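Local coordinates for regulator of G-protein signaling 16 (Mus musculus, PDB 3C7L) that accelerates GTP hydrolysis by G protein alpha subunits, driving them into the inactive GDP-bound state and so damping receptor signalling, including phototransduction, at residues A[16-21]-A[26-31]; A[45-50]-A[116-121]; A[55-60]-A[67-72]; A[72-77]-A[95-100]; A[125-128]-A[132-135]. All blocks are in the same frame, centred on the assembly; numbering follows the deposited sequence.

The chain is an all-helical RGS domain, and the contacts run from its N terminus to its C terminus. Interaction 1 closes a short loop at the start, setting helix 15-20 against the first turn of helix 29-40. Interaction 2 closes the longest loop, joining helix 45-57 to helix 109-128 near the middle of the chain. Within that loop lie interactions 3 and 4, one after the other: 55-60 meets 67-72, then 72-77 meets 95-100, and both use helix 63-78 and share H72. Interaction 5 closes a last small loop beyond interaction 2. It touches interaction 1, so the two chain ends pack together, about 17 Å (nearest atoms) from interaction 3.

Interaction 1 (A[16-21]-A[26-31]); sequences LGWRES and LNSKNG
W18 lays its indole against the first turn of helix 29-40, at a serine N-cap that opens this helix of the all-helical RGS domain. The CH-pi contact comes first. G31 CA sits over one face of the indole, 3.4 Å from the centroid of the six-membered ring of W18 and 17° off the normal. With no side chain at G31, the ring can settle directly on the backbone. N30 adds its CB, 4.0 Å from W18 CH2 near the far end of the ring. The torsion at W18 turns CG anti to the carbonyl carbon (chi1 -56°), and from there the indole reaches out from helix 15-20 to the other segment.

The polar part centres on S28. Its OG accepts from G31 N at 2.9 Å, with a 155° angle at the hydrogen, and this capping bond holds the hydroxyl beside the indole. W18 NE1 has a weak hydrogen bond to D14, whose side chain touches S28 as well. Elsewhere, W18 O accepts from Y124 OH on helix 109-128, tying this N-terminal turn to the C-terminal part of the fold. W18 NE1 and S28 OG are 3.1 Å apart, the hydroxyl lying obliquely to the indole.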
# COMPACT_ATOMS: atom_id res chain seq x y z
N LEU A 16 5.65 2.40 20.52
CA LEU A 16 6.14 3.78 20.49
C LEU A 16 6.60 4.08 19.07
O LEU A 16 6.31 5.15 18.52
CB LEU A 16 7.30 3.94 21.47
CG LEU A 16 7.85 5.34 21.80
CD1 LEU A 16 8.93 5.22 22.86
CD2 LEU A 16 8.42 5.99 20.58
N GLY A 17 7.30 3.13 18.46
CA GLY A 17 7.78 3.34 17.11
C GLY A 17 6.67 3.61 16.10
O GLY A 17 6.87 4.36 15.14
N TRP A 18 5.50 3.02 16.31
CA TRP A 18 4.38 3.21 15.38
C TRP A 18 3.99 4.67 15.21
O TRP A 18 3.53 5.07 14.14
CB TRP A 18 3.14 2.42 15.83
CG TRP A 18 3.34 0.95 16.02
CD1 TRP A 18 4.48 0.23 15.86
CD2 TRP A 18 2.35 0.04 16.52
NE1 TRP A 18 4.27 -1.08 16.22
CE2 TRP A 18 2.97 -1.23 16.63
CE3 TRP A 18 1.00 0.16 16.87
CZ2 TRP A 18 2.29 -2.35 17.10
CZ3 TRP A 18 0.33 -0.96 17.34
CH2 TRP A 18 0.97 -2.20 17.45
N ARG A 19 4.13 5.48 16.26
CA ARG A 19 3.78 6.89 16.11
C ARG A 19 4.99 7.76 15.78
O ARG A 19 4.84 8.92 15.44
CB ARG A 19 3.03 7.41 17.34
CG ARG A 19 3.74 7.27 18.65
CD ARG A 19 2.72 7.27 19.79
NE ARG A 19 3.03 8.27 20.80
CZ ARG A 19 4.19 8.37 21.43
NH1 ARG A 19 5.18 7.53 21.15
NH2 ARG A 19 4.37 9.32 22.33
N GLU A 20 6.19 7.19 15.88
CA GLU A 20 7.39 7.95 15.53
C GLU A 20 7.60 7.89 14.02
O GLU A 20 8.16 8.81 13.42
CB GLU A 20 8.64 7.37 16.20
CG GLU A 20 8.71 7.52 17.70
CD GLU A 20 10.04 7.02 18.24
OE1 GLU A 20 10.50 5.95 17.78
OE2 GLU A 20 10.62 7.67 19.14
N SER A 21 7.14 6.80 13.41
CA SER A 21 7.30 6.61 11.97
C SER A 21 6.30 5.64 11.37
O SER A 21 6.13 4.53 11.86
CB SER A 21 8.71 6.10 11.67
OG SER A 21 8.82 5.67 10.32
N LEU A 26 4.40 -0.06 9.77
CA LEU A 26 4.28 -0.99 8.65
C LEU A 26 5.21 -2.20 8.69
O LEU A 26 5.06 -3.13 7.90
CB LEU A 26 4.48 -0.23 7.34
CG LEU A 26 3.44 0.88 7.12
CD1 LEU A 26 3.84 1.76 5.96
CD2 LEU A 26 2.07 0.25 6.88
N ASN A 27 6.17 -2.19 9.61
CA ASN A 27 7.12 -3.29 9.75
C ASN A 27 6.78 -4.08 11.01
O ASN A 27 7.50 -5.01 11.40
CB ASN A 27 8.55 -2.75 9.85
CG ASN A 27 9.59 -3.86 9.89
OD1 ASN A 27 10.73 -3.63 10.30
ND2 ASN A 27 9.21 -5.06 9.47
N SER A 28 5.69 -3.71 11.67
CA SER A 28 5.28 -4.39 12.89
C SER A 28 4.15 -5.37 12.62
O SER A 28 3.18 -5.04 11.94
CB SER A 28 4.83 -3.35 13.93
OG SER A 28 4.14 -3.95 15.01
N LYS A 29 4.27 -6.58 13.16
CA LYS A 29 3.24 -7.59 12.97
C LYS A 29 1.92 -7.14 13.60
O LYS A 29 0.88 -7.16 12.94
CB LYS A 29 3.68 -8.92 13.60
CG LYS A 29 2.56 -9.91 13.82
CD LYS A 29 3.10 -11.22 14.37
CE LYS A 29 2.12 -11.88 15.32
NZ LYS A 29 0.80 -12.10 14.69
N ASN A 30 1.97 -6.73 14.86
CA ASN A 30 0.77 -6.29 15.56
C ASN A 30 0.28 -4.95 15.02
O ASN A 30 -0.93 -4.71 14.94
CB ASN A 30 1.02 -6.17 17.07
CG ASN A 30 1.22 -7.52 17.74
OD1 ASN A 30 0.65 -8.52 17.32
ND2 ASN A 30 2.03 -7.54 18.80
N GLY A 31 1.22 -4.08 14.66
CA GLY A 31 0.86 -2.78 14.12
C GLY A 31 0.08 -2.93 12.82
O GLY A 31 -1.00 -2.34 12.66

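Interaction 2 (A[45-50]-A[116-121]); sequences EENLEF and RTLMEK
The torsions set up the contact between N47 and M119: in each residue CG stands anti to the carbonyl carbon, and the methionine then bends at its last torsion, chi3 -84°. The bend tucks M119 CE against the backbone of helix 45-57, where it lies 3.5 Å from N47 O. The sulfur rests beside the next residue, with M119 SD 4.0 Å from L48 CB. Further back along the methionine, its CG meets N47 CB at 3.8 Å, so the thioether chain is in touch with the asparagine at more than one point.

The side chains of N47 and L118 cross at about a right angle. Here L118 CD2 is the touching branch, 3.6 Å from N47 OD1 and almost as near the amide nitrogen. No hydrogen bond joins the segments; they meet by van der Waals contact.

The two short segments cross at 122°, with their axes 9.6 Å apart. F35 of helix 29-40 and F22 of helix 22-25 also pack on M119, while L48 touches H36 and L39. The contact thus sits deep in the RGS helical bundle, where helices 22-25 and 29-40 come up against the junction of helices 45-57 and 109-128.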
# COMPACT_ATOMS: atom_id res chain seq x y z
N GLU A 45 -8.77 -0.73 3.33
CA GLU A 45 -7.66 -1.64 3.60
C GLU A 45 -6.85 -1.97 2.34
O GLU A 45 -5.70 -2.42 2.44
CB GLU A 45 -8.14 -2.95 4.25
CG GLU A 45 -8.74 -3.96 3.28
CD GLU A 45 -10.22 -3.73 3.03
OE1 GLU A 45 -10.73 -2.65 3.40
OE2 GLU A 45 -10.87 -4.63 2.46
N GLU A 46 -7.44 -1.75 1.17
CA GLU A 46 -6.76 -2.01 -0.09
C GLU A 46 -5.50 -1.14 -0.20
O GLU A 46 -4.55 -1.53 -0.87
CB GLU A 46 -7.67 -1.73 -1.28
CG GLU A 46 -8.04 -0.28 -1.45
CD GLU A 46 -9.37 0.07 -0.78
OE1 GLU A 46 -9.76 -0.63 0.18
OE2 GLU A 46 -10.00 1.06 -1.22
N ASN A 47 -5.51 0.03 0.43
CA ASN A 47 -4.35 0.91 0.38
C ASN A 47 -3.15 0.24 1.03
O ASN A 47 -2.03 0.29 0.50
CB ASN A 47 -4.64 2.24 1.10
CG ASN A 47 -5.67 3.08 0.38
OD1 ASN A 47 -5.77 3.03 -0.85
ND2 ASN A 47 -6.43 3.87 1.13
N LEU A 48 -3.39 -0.39 2.18
CA LEU A 48 -2.33 -1.08 2.90
C LEU A 48 -1.90 -2.37 2.19
O LEU A 48 -0.72 -2.68 2.14
CB LEU A 48 -2.80 -1.40 4.33
CG LEU A 48 -1.85 -2.24 5.19
CD1 LEU A 48 -0.50 -1.53 5.33
CD2 LEU A 48 -2.48 -2.46 6.55
N GLU A 49 -2.87 -3.11 1.65
CA GLU A 49 -2.56 -4.35 0.96
C GLU A 49 -1.71 -4.07 -0.28
O GLU A 49 -0.77 -4.82 -0.58
CB GLU A 49 -3.86 -5.07 0.57
CG GLU A 49 -4.64 -5.52 1.80
CD GLU A 49 -6.01 -6.11 1.49
OE1 GLU A 49 -6.47 -6.02 0.33
OE2 GLU A 49 -6.62 -6.65 2.43
N PHE A 50 -2.03 -2.99 -0.97
CA PHE A 50 -1.28 -2.60 -2.16
C PHE A 50 0.14 -2.20 -1.80
O PHE A 50 1.09 -2.62 -2.46
CB PHE A 50 -1.99 -1.43 -2.86
CG PHE A 50 -1.18 -0.79 -3.95
CD1 PHE A 50 -0.72 -1.55 -5.03
CD2 PHE A 50 -0.86 0.56 -3.90
CE1 PHE A 50 0.04 -0.96 -6.04
CE2 PHE A 50 -0.11 1.15 -4.90
CZ PHE A 50 0.34 0.39 -5.97
N ARG A 116 0.44 5.74 -0.19
CA ARG A 116 1.04 5.91 1.13
C ARG A 116 0.50 7.20 1.77
O ARG A 116 0.14 7.21 2.95
CB ARG A 116 2.56 6.02 1.01
CG ARG A 116 3.24 6.22 2.36
CD ARG A 116 4.69 6.68 2.23
NE ARG A 116 5.22 7.00 3.55
CZ ARG A 116 6.09 6.26 4.23
NH1 ARG A 116 6.57 5.12 3.72
NH2 ARG A 116 6.47 6.64 5.44
N THR A 117 0.45 8.27 0.99
CA THR A 117 -0.04 9.55 1.49
C THR A 117 -1.52 9.47 1.85
O THR A 117 -1.97 10.12 2.79
CB THR A 117 0.19 10.67 0.46
OG1 THR A 117 1.59 10.82 0.23
CG2 THR A 117 -0.38 11.99 0.96
N LEU A 118 -2.26 8.66 1.11
CA LEU A 118 -3.69 8.47 1.37
C LEU A 118 -3.83 7.97 2.81
O LEU A 118 -4.77 8.33 3.52
CB LEU A 118 -4.25 7.44 0.39
CG LEU A 118 -5.61 7.64 -0.29
CD1 LEU A 118 -5.72 9.03 -0.89
CD2 LEU A 118 -5.77 6.58 -1.37
N MET A 119 -2.88 7.15 3.25
CA MET A 119 -2.90 6.62 4.62
C MET A 119 -2.19 7.55 5.61
O MET A 119 -2.78 8.00 6.60
CB MET A 119 -2.22 5.24 4.67
CG MET A 119 -2.92 4.14 3.88
SD MET A 119 -2.11 2.52 4.01
CE MET A 119 -0.86 2.65 2.76
N GLU A 120 -0.92 7.83 5.34
CA GLU A 120 -0.09 8.65 6.21
C GLU A 120 -0.66 10.01 6.60
O GLU A 120 -0.45 10.47 7.71
CB GLU A 120 1.30 8.84 5.56
CG GLU A 120 2.38 9.34 6.49
CD GLU A 120 3.78 9.16 5.90
OE1 GLU A 120 3.93 9.35 4.68
OE2 GLU A 120 4.72 8.84 6.66
N LYS A 121 -1.41 10.64 5.70
CA LYS A 121 -1.96 11.95 6.01
C LYS A 121 -3.43 11.96 6.42
O LYS A 121 -4.01 13.03 6.58
CB LYS A 121 -1.75 12.90 4.83
CG LYS A 121 -0.30 13.21 4.51
CD LYS A 121 0.43 13.80 5.72
CE LYS A 121 1.86 14.17 5.37
NZ LYS A 121 2.59 14.73 6.55

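Interaction 3 (A[55-60]-A[67-72]); sequences EEFKKI and ASRAHH
F57 and R69 carry the apolar part of this contact, sliding past each other in opposite directions. The arginine methylene approaches the ring at its edge, R69 CG lying 3.5 Å from F57 CD1, and the guanidinium plane is turned 45° from the ring. A70 adds its methyl, with CB 3.7 Å from F57 CE1. I60 crosses R69 at about a right angle: its CD1 touches R69 CB at 3.7 Å and also stands over one face of the guanidinium, toward the rim. Chi1 (173°) sets R69 CG against F57, and the bends at chi2 and chi3 then turn the guanidinium so that I60 CD1 lies over its face.

The electrostatic part is looser. E56 OE1 is 4.3 Å from R69 NE, too far for a salt bridge, although the opposite charges probably attract at this range near the surface.

In the backbone, a type I turn from F57 to I60 brings I60 round to face helix 63-78. The same two helices are also joined through F57, which packs on L66 and I73. F108 meets the F57 ring edge-to-face, and L100 of helix 90-101 touches A70, so in this part of the RGS domain helix 63-78 touches both helix 45-57 and helix 90-101.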
# COMPACT_ATOMS: atom_id res chain seq x y z
N GLU A 55 6.07 -3.78 -1.77
CA GLU A 55 7.28 -4.09 -1.02
C GLU A 55 7.83 -5.48 -1.34
O GLU A 55 9.04 -5.66 -1.43
CB GLU A 55 7.02 -3.98 0.48
CG GLU A 55 6.85 -2.57 0.98
CD GLU A 55 8.06 -1.70 0.68
OE1 GLU A 55 8.04 -0.97 -0.33
OE2 GLU A 55 9.05 -1.77 1.44
N GLU A 56 6.95 -6.46 -1.49
CA GLU A 56 7.42 -7.79 -1.80
C GLU A 56 7.83 -7.87 -3.28
O GLU A 56 8.74 -8.62 -3.64
CB GLU A 56 6.34 -8.84 -1.47
CG GLU A 56 5.06 -8.72 -2.27
CD GLU A 56 4.12 -9.89 -2.05
OE1 GLU A 56 4.60 -11.05 -2.06
OE2 GLU A 56 2.90 -9.67 -1.87
N PHE A 57 7.17 -7.09 -4.13
CA PHE A 57 7.47 -7.07 -5.56
C PHE A 57 8.91 -6.66 -5.86
O PHE A 57 9.56 -7.24 -6.73
CB PHE A 57 6.52 -6.10 -6.28
CG PHE A 57 6.87 -5.84 -7.72
CD1 PHE A 57 6.69 -6.82 -8.69
CD2 PHE A 57 7.39 -4.61 -8.11
CE1 PHE A 57 7.01 -6.59 -10.02
CE2 PHE A 57 7.72 -4.36 -9.45
CZ PHE A 57 7.53 -5.35 -10.41
N LYS A 58 9.41 -5.66 -5.15
CA LYS A 58 10.76 -5.19 -5.39
C LYS A 58 11.87 -6.14 -4.96
O LYS A 58 13.04 -5.91 -5.25
CB LYS A 58 10.96 -3.82 -4.75
CG LYS A 58 10.28 -2.71 -5.53
CD LYS A 58 10.79 -1.34 -5.12
CE LYS A 58 10.18 -0.24 -5.98
NZ LYS A 58 10.67 1.11 -5.56
N LYS A 59 11.50 -7.22 -4.28
CA LYS A 59 12.47 -8.21 -3.84
C LYS A 59 12.67 -9.29 -4.91
O LYS A 59 13.60 -10.09 -4.83
CB LYS A 59 12.01 -8.86 -2.53
CG LYS A 59 12.84 -10.06 -2.12
CD LYS A 59 12.31 -10.71 -0.86
CE LYS A 59 13.06 -11.99 -0.58
NZ LYS A 59 12.85 -12.98 -1.67
N ILE A 60 11.78 -9.32 -5.90
CA ILE A 60 11.85 -10.30 -6.98
C ILE A 60 12.99 -10.00 -7.96
O ILE A 60 13.13 -8.87 -8.42
CB ILE A 60 10.52 -10.35 -7.77
CG1 ILE A 60 9.37 -10.70 -6.82
CG2 ILE A 60 10.60 -11.38 -8.89
CD1 ILE A 60 8.01 -10.72 -7.49
N ALA A 67 7.56 -9.93 -14.21
CA ALA A 67 6.52 -9.70 -15.21
C ALA A 67 5.16 -10.18 -14.71
O ALA A 67 4.17 -9.44 -14.76
CB ALA A 67 6.87 -10.42 -16.51
N SER A 68 5.13 -11.42 -14.23
CA SER A 68 3.90 -12.02 -13.72
C SER A 68 3.32 -11.27 -12.53
O SER A 68 2.14 -10.92 -12.53
CB SER A 68 4.16 -13.48 -13.33
OG SER A 68 3.02 -14.07 -12.74
N ARG A 69 4.14 -11.03 -11.51
CA ARG A 69 3.68 -10.32 -10.32
C ARG A 69 3.21 -8.89 -10.66
O ARG A 69 2.19 -8.43 -10.15
CB ARG A 69 4.81 -10.28 -9.28
CG ARG A 69 4.51 -9.42 -8.06
CD ARG A 69 3.45 -10.02 -7.15
NE ARG A 69 3.97 -11.12 -6.35
CZ ARG A 69 3.92 -12.39 -6.71
NH1 ARG A 69 3.35 -12.73 -7.86
NH2 ARG A 69 4.44 -13.33 -5.93
N ALA A 70 3.95 -8.20 -11.52
CA ALA A 70 3.60 -6.84 -11.91
C ALA A 70 2.21 -6.78 -12.53
O ALA A 70 1.43 -5.86 -12.27
CB ALA A 70 4.63 -6.29 -12.89
N HIS A 71 1.90 -7.78 -13.36
CA HIS A 71 0.60 -7.86 -14.02
C HIS A 71 -0.52 -8.15 -13.03
O HIS A 71 -1.62 -7.62 -13.17
CB HIS A 71 0.63 -8.94 -15.10
CG HIS A 71 1.33 -8.52 -16.35
ND1 HIS A 71 2.05 -9.39 -17.14
CD2 HIS A 71 1.43 -7.30 -16.95
CE1 HIS A 71 2.55 -8.73 -18.17
NE2 HIS A 71 2.19 -7.47 -18.08
N HIS A 72 -0.24 -8.99 -12.03
CA HIS A 72 -1.24 -9.31 -11.02
C HIS A 72 -1.50 -8.08 -10.15
O HIS A 72 -2.65 -7.77 -9.83
CB HIS A 72 -0.78 -10.47 -10.14
CG HIS A 72 -1.59 -10.65 -8.89
ND1 HIS A 72 -2.92 -11.02 -8.91
CD2 HIS A 72 -1.28 -10.46 -7.59
CE1 HIS A 72 -3.39 -11.06 -7.68
NE2 HIS A 72 -2.41 -10.72 -6.85

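Interaction 4 (A[72-77]-A[95-100]); sequences HIFDEY and LTKTNL
The F74 ring packs against segment 95-100 of helix 90-101, where three residues receive it in different ways. L100 takes a face: its CD2 methyl stands 4.0 Å from the centroid of the F74 ring, 21° off the normal, as a CH-pi contact. It is displaced toward the rim, which brings L100 CD2 to 3.7 Å from F74 CG, at the root of the ring. T96 takes the edge instead, its CG2 lying in the ring plane 4.0 Å from F74 CD1. The far end of the ring runs up to the backbone of K97, with F74 CE1 3.8 Å from K97 CA, and K97 CB adds a further touch at F74 CZ. The phenylalanine reaches this far because its CG is anti to the backbone N (chi1 -177°), which carries the ring out from its own helix.

The segments belong to a roughly antiparallel helix pair of the RGS domain, their directions 159° apart and their axes 11.4 Å from each other. At that spacing the phenylalanine ring bridges much of the gap.

Polar ends turn to other partners. T96 OG1 hydrogen-bonds to T92 O one turn earlier in its own helix, leaving CG2 as the group that meets F74, while the extended chain of K97 leads its amine away from the contact. The same L100 CD2 also touches H71 of helix 63-78.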
# COMPACT_ATOMS: atom_id res chain seq x y z
N HIS A 72 -0.24 -8.99 -12.03
CA HIS A 72 -1.24 -9.31 -11.02
C HIS A 72 -1.50 -8.08 -10.15
O HIS A 72 -2.65 -7.77 -9.83
CB HIS A 72 -0.78 -10.47 -10.14
CG HIS A 72 -1.59 -10.65 -8.89
ND1 HIS A 72 -2.92 -11.02 -8.91
CD2 HIS A 72 -1.28 -10.46 -7.59
CE1 HIS A 72 -3.39 -11.06 -7.68
NE2 HIS A 72 -2.41 -10.72 -6.85
N ILE A 73 -0.44 -7.37 -9.77
CA ILE A 73 -0.58 -6.18 -8.94
C ILE A 73 -1.36 -5.10 -9.69
O ILE A 73 -2.25 -4.46 -9.13
CB ILE A 73 0.81 -5.63 -8.53
CG1 ILE A 73 1.44 -6.57 -7.50
CG2 ILE A 73 0.68 -4.21 -7.97
CD1 ILE A 73 2.85 -6.18 -7.06
N PHE A 74 -1.05 -4.93 -10.97
CA PHE A 74 -1.74 -3.94 -11.80
C PHE A 74 -3.23 -4.29 -11.94
O PHE A 74 -4.10 -3.45 -11.77
CB PHE A 74 -1.10 -3.88 -13.18
CG PHE A 74 -1.69 -2.84 -14.09
CD1 PHE A 74 -1.28 -1.52 -14.01
CD2 PHE A 74 -2.68 -3.19 -15.00
CE1 PHE A 74 -1.85 -0.55 -14.84
CE2 PHE A 74 -3.25 -2.23 -15.83
CZ PHE A 74 -2.84 -0.91 -15.75
N ASP A 75 -3.51 -5.55 -12.24
CA ASP A 75 -4.89 -6.01 -12.42
C ASP A 75 -5.69 -6.02 -11.14
O ASP A 75 -6.90 -5.82 -11.15
CB ASP A 75 -4.93 -7.41 -13.03
CG ASP A 75 -4.44 -7.45 -14.47
OD1 ASP A 75 -4.35 -6.37 -15.10
OD2 ASP A 75 -4.16 -8.56 -14.96
N GLU A 76 -5.02 -6.26 -10.02
CA GLU A 76 -5.72 -6.31 -8.75
C GLU A 76 -5.93 -4.95 -8.08
O GLU A 76 -6.99 -4.71 -7.50
CB GLU A 76 -5.00 -7.25 -7.78
CG GLU A 76 -5.56 -7.20 -6.37
CD GLU A 76 -5.20 -8.42 -5.54
OE1 GLU A 76 -4.02 -8.83 -5.53
OE2 GLU A 76 -6.12 -8.97 -4.89
N TYR A 77 -4.94 -4.07 -8.17
CA TYR A 77 -5.03 -2.77 -7.51
C TYR A 77 -5.03 -1.49 -8.35
O TYR A 77 -5.54 -0.47 -7.90
CB TYR A 77 -3.90 -2.61 -6.49
CG TYR A 77 -3.76 -3.73 -5.48
CD1 TYR A 77 -2.87 -4.78 -5.70
CD2 TYR A 77 -4.49 -3.72 -4.30
CE1 TYR A 77 -2.70 -5.79 -4.76
CE2 TYR A 77 -4.33 -4.73 -3.34
CZ TYR A 77 -3.44 -5.75 -3.58
OH TYR A 77 -3.26 -6.74 -2.64
N LEU A 95 0.42 6.39 -16.03
CA LEU A 95 1.86 6.32 -15.84
C LEU A 95 2.27 4.89 -15.49
O LEU A 95 3.23 4.35 -16.04
CB LEU A 95 2.29 7.26 -14.70
CG LEU A 95 3.77 7.17 -14.31
CD1 LEU A 95 4.57 7.95 -15.33
CD2 LEU A 95 4.01 7.74 -12.93
N THR A 96 1.54 4.28 -14.57
CA THR A 96 1.84 2.92 -14.14
C THR A 96 1.72 1.95 -15.31
O THR A 96 2.56 1.07 -15.47
CB THR A 96 0.90 2.50 -12.99
OG1 THR A 96 1.01 3.45 -11.92
CG2 THR A 96 1.27 1.12 -12.48
N LYS A 97 0.68 2.11 -16.12
CA LYS A 97 0.48 1.24 -17.29
C LYS A 97 1.65 1.41 -18.26
O LYS A 97 2.16 0.44 -18.80
CB LYS A 97 -0.83 1.59 -17.99
CG LYS A 97 -1.10 0.76 -19.23
CD LYS A 97 -2.35 1.26 -19.97
CE LYS A 97 -2.65 0.40 -21.19
NZ LYS A 97 -3.87 0.86 -21.92
N THR A 98 2.06 2.66 -18.47
CA THR A 98 3.17 2.97 -19.37
C THR A 98 4.45 2.33 -18.86
O THR A 98 5.24 1.78 -19.63
CB THR A 98 3.39 4.50 -19.48
OG1 THR A 98 2.25 5.10 -20.09
CG2 THR A 98 4.64 4.82 -20.29
N ASN A 99 4.66 2.40 -17.55
CA ASN A 99 5.83 1.80 -16.93
C ASN A 99 5.76 0.28 -17.07
O ASN A 99 6.77 -0.39 -17.23
CB ASN A 99 5.91 2.16 -15.45
CG ASN A 99 6.15 3.64 -15.23
OD1 ASN A 99 6.56 4.36 -16.14
ND2 ASN A 99 5.90 4.10 -14.01
N LEU A 100 4.54 -0.25 -17.00
CA LEU A 100 4.32 -1.68 -17.13
C LEU A 100 4.70 -2.09 -18.55
O LEU A 100 5.21 -3.19 -18.78
CB LEU A 100 2.84 -1.99 -16.87
CG LEU A 100 2.42 -3.43 -16.55
CD1 LEU A 100 2.89 -3.80 -15.16
CD2 LEU A 100 0.90 -3.54 -16.64

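Interaction 5 (A[125-128]-A[132-135]); sequences PRFL and AYRD
Y133 packs tightly against F127 and L128. Over one face of its ring, close to the centre, stands L128 CD2, 3.8 Å from the centroid of Y133 and only 9° off the normal. The tyrosine's CB lies over a face of F127, 4.1 Å from the ring centroid, and the Y133 ring turns its edge toward that same phenylalanine in an offset edge-to-face pair, planes at 62°. A132 CB completes this side, 3.8 Å from F127 CE1. With CG anti to its backbone N (chi1 176°), Y133 directs its ring back over L128.

The outer side is looser. R134, exposed, comes nearest with its CG, 3.8 Å from L128 O, and its chain runs on extended.

Inward, F127 also meets F35, and Y133 OH hydrogen-bonds to V15 O near the N terminus. At the C-terminal end of the all-helical RGS domain, the short helix 131-134 folds back on helix 109-128 beside the N-terminal helix 15-20.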
# COMPACT_ATOMS: atom_id res chain seq x y z
N PRO A 125 -3.08 8.89 11.12
CA PRO A 125 -3.22 9.71 12.32
C PRO A 125 -4.51 9.40 13.08
O PRO A 125 -4.54 9.47 14.30
CB PRO A 125 -3.20 11.13 11.78
CG PRO A 125 -2.27 11.01 10.62
CD PRO A 125 -2.75 9.74 9.96
N ARG A 126 -5.59 9.06 12.36
CA ARG A 126 -6.84 8.75 13.05
C ARG A 126 -6.73 7.40 13.76
O ARG A 126 -7.34 7.19 14.81
CB ARG A 126 -8.02 8.76 12.07
CG ARG A 126 -8.41 10.18 11.64
CD ARG A 126 -9.68 10.26 10.80
NE ARG A 126 -9.53 9.68 9.46
CZ ARG A 126 -9.88 8.45 9.13
NH1 ARG A 126 -10.42 7.64 10.04
NH2 ARG A 126 -9.73 8.03 7.88
N PHE A 127 -5.93 6.50 13.20
CA PHE A 127 -5.72 5.19 13.81
C PHE A 127 -5.03 5.37 15.15
O PHE A 127 -5.36 4.69 16.14
CB PHE A 127 -4.82 4.31 12.92
CG PHE A 127 -4.24 3.10 13.64
CD1 PHE A 127 -5.07 2.08 14.09
CD2 PHE A 127 -2.87 3.00 13.88
CE1 PHE A 127 -4.55 0.97 14.76
CE2 PHE A 127 -2.34 1.89 14.55
CZ PHE A 127 -3.18 0.88 14.99
N LEU A 128 -4.06 6.28 15.19
CA LEU A 128 -3.30 6.54 16.41
C LEU A 128 -4.17 7.15 17.50
O LEU A 128 -3.86 7.03 18.68
CB LEU A 128 -2.11 7.45 16.12
CG LEU A 128 -1.08 6.88 15.14
CD1 LEU A 128 0.03 7.91 14.92
CD2 LEU A 128 -0.50 5.58 15.70
N ALA A 132 -8.05 1.32 19.07
CA ALA A 132 -7.23 0.26 18.47
C ALA A 132 -5.74 0.47 18.75
O ALA A 132 -4.99 -0.50 18.88
CB ALA A 132 -7.49 0.18 16.97
N TYR A 133 -5.32 1.72 18.83
CA TYR A 133 -3.93 2.02 19.13
C TYR A 133 -3.78 2.42 20.60
O TYR A 133 -2.91 1.91 21.31
CB TYR A 133 -3.40 3.17 18.26
CG TYR A 133 -1.98 3.55 18.63
CD1 TYR A 133 -0.90 2.75 18.27
CD2 TYR A 133 -1.73 4.67 19.43
CE1 TYR A 133 0.39 3.04 18.70
CE2 TYR A 133 -0.45 4.97 19.86
CZ TYR A 133 0.61 4.16 19.50
OH TYR A 133 1.87 4.46 19.93
N ARG A 134 -4.63 3.33 21.05
CA ARG A 134 -4.58 3.83 22.42
C ARG A 134 -4.62 2.75 23.49
O ARG A 134 -3.97 2.89 24.53
CB ARG A 134 -5.71 4.83 22.66
CG ARG A 134 -5.46 6.18 22.02
CD ARG A 134 -6.61 7.13 22.27
NE ARG A 134 -6.31 8.48 21.79
CZ ARG A 134 -7.22 9.44 21.69
NH1 ARG A 134 -8.48 9.20 22.02
NH2 ARG A 134 -6.87 10.64 21.25
N ASP A 135 -5.37 1.68 23.26
CA ASP A 135 -5.45 0.59 24.24
C ASP A 135 -4.13 -0.18 24.32
O ASP A 135 -3.78 -0.73 25.36
CB ASP A 135 -6.58 -0.37 23.87
CG ASP A 135 -7.96 0.25 24.04
OD1 ASP A 135 -8.95 -0.38 23.61
OD2 ASP A 135 -8.06 1.36 24.60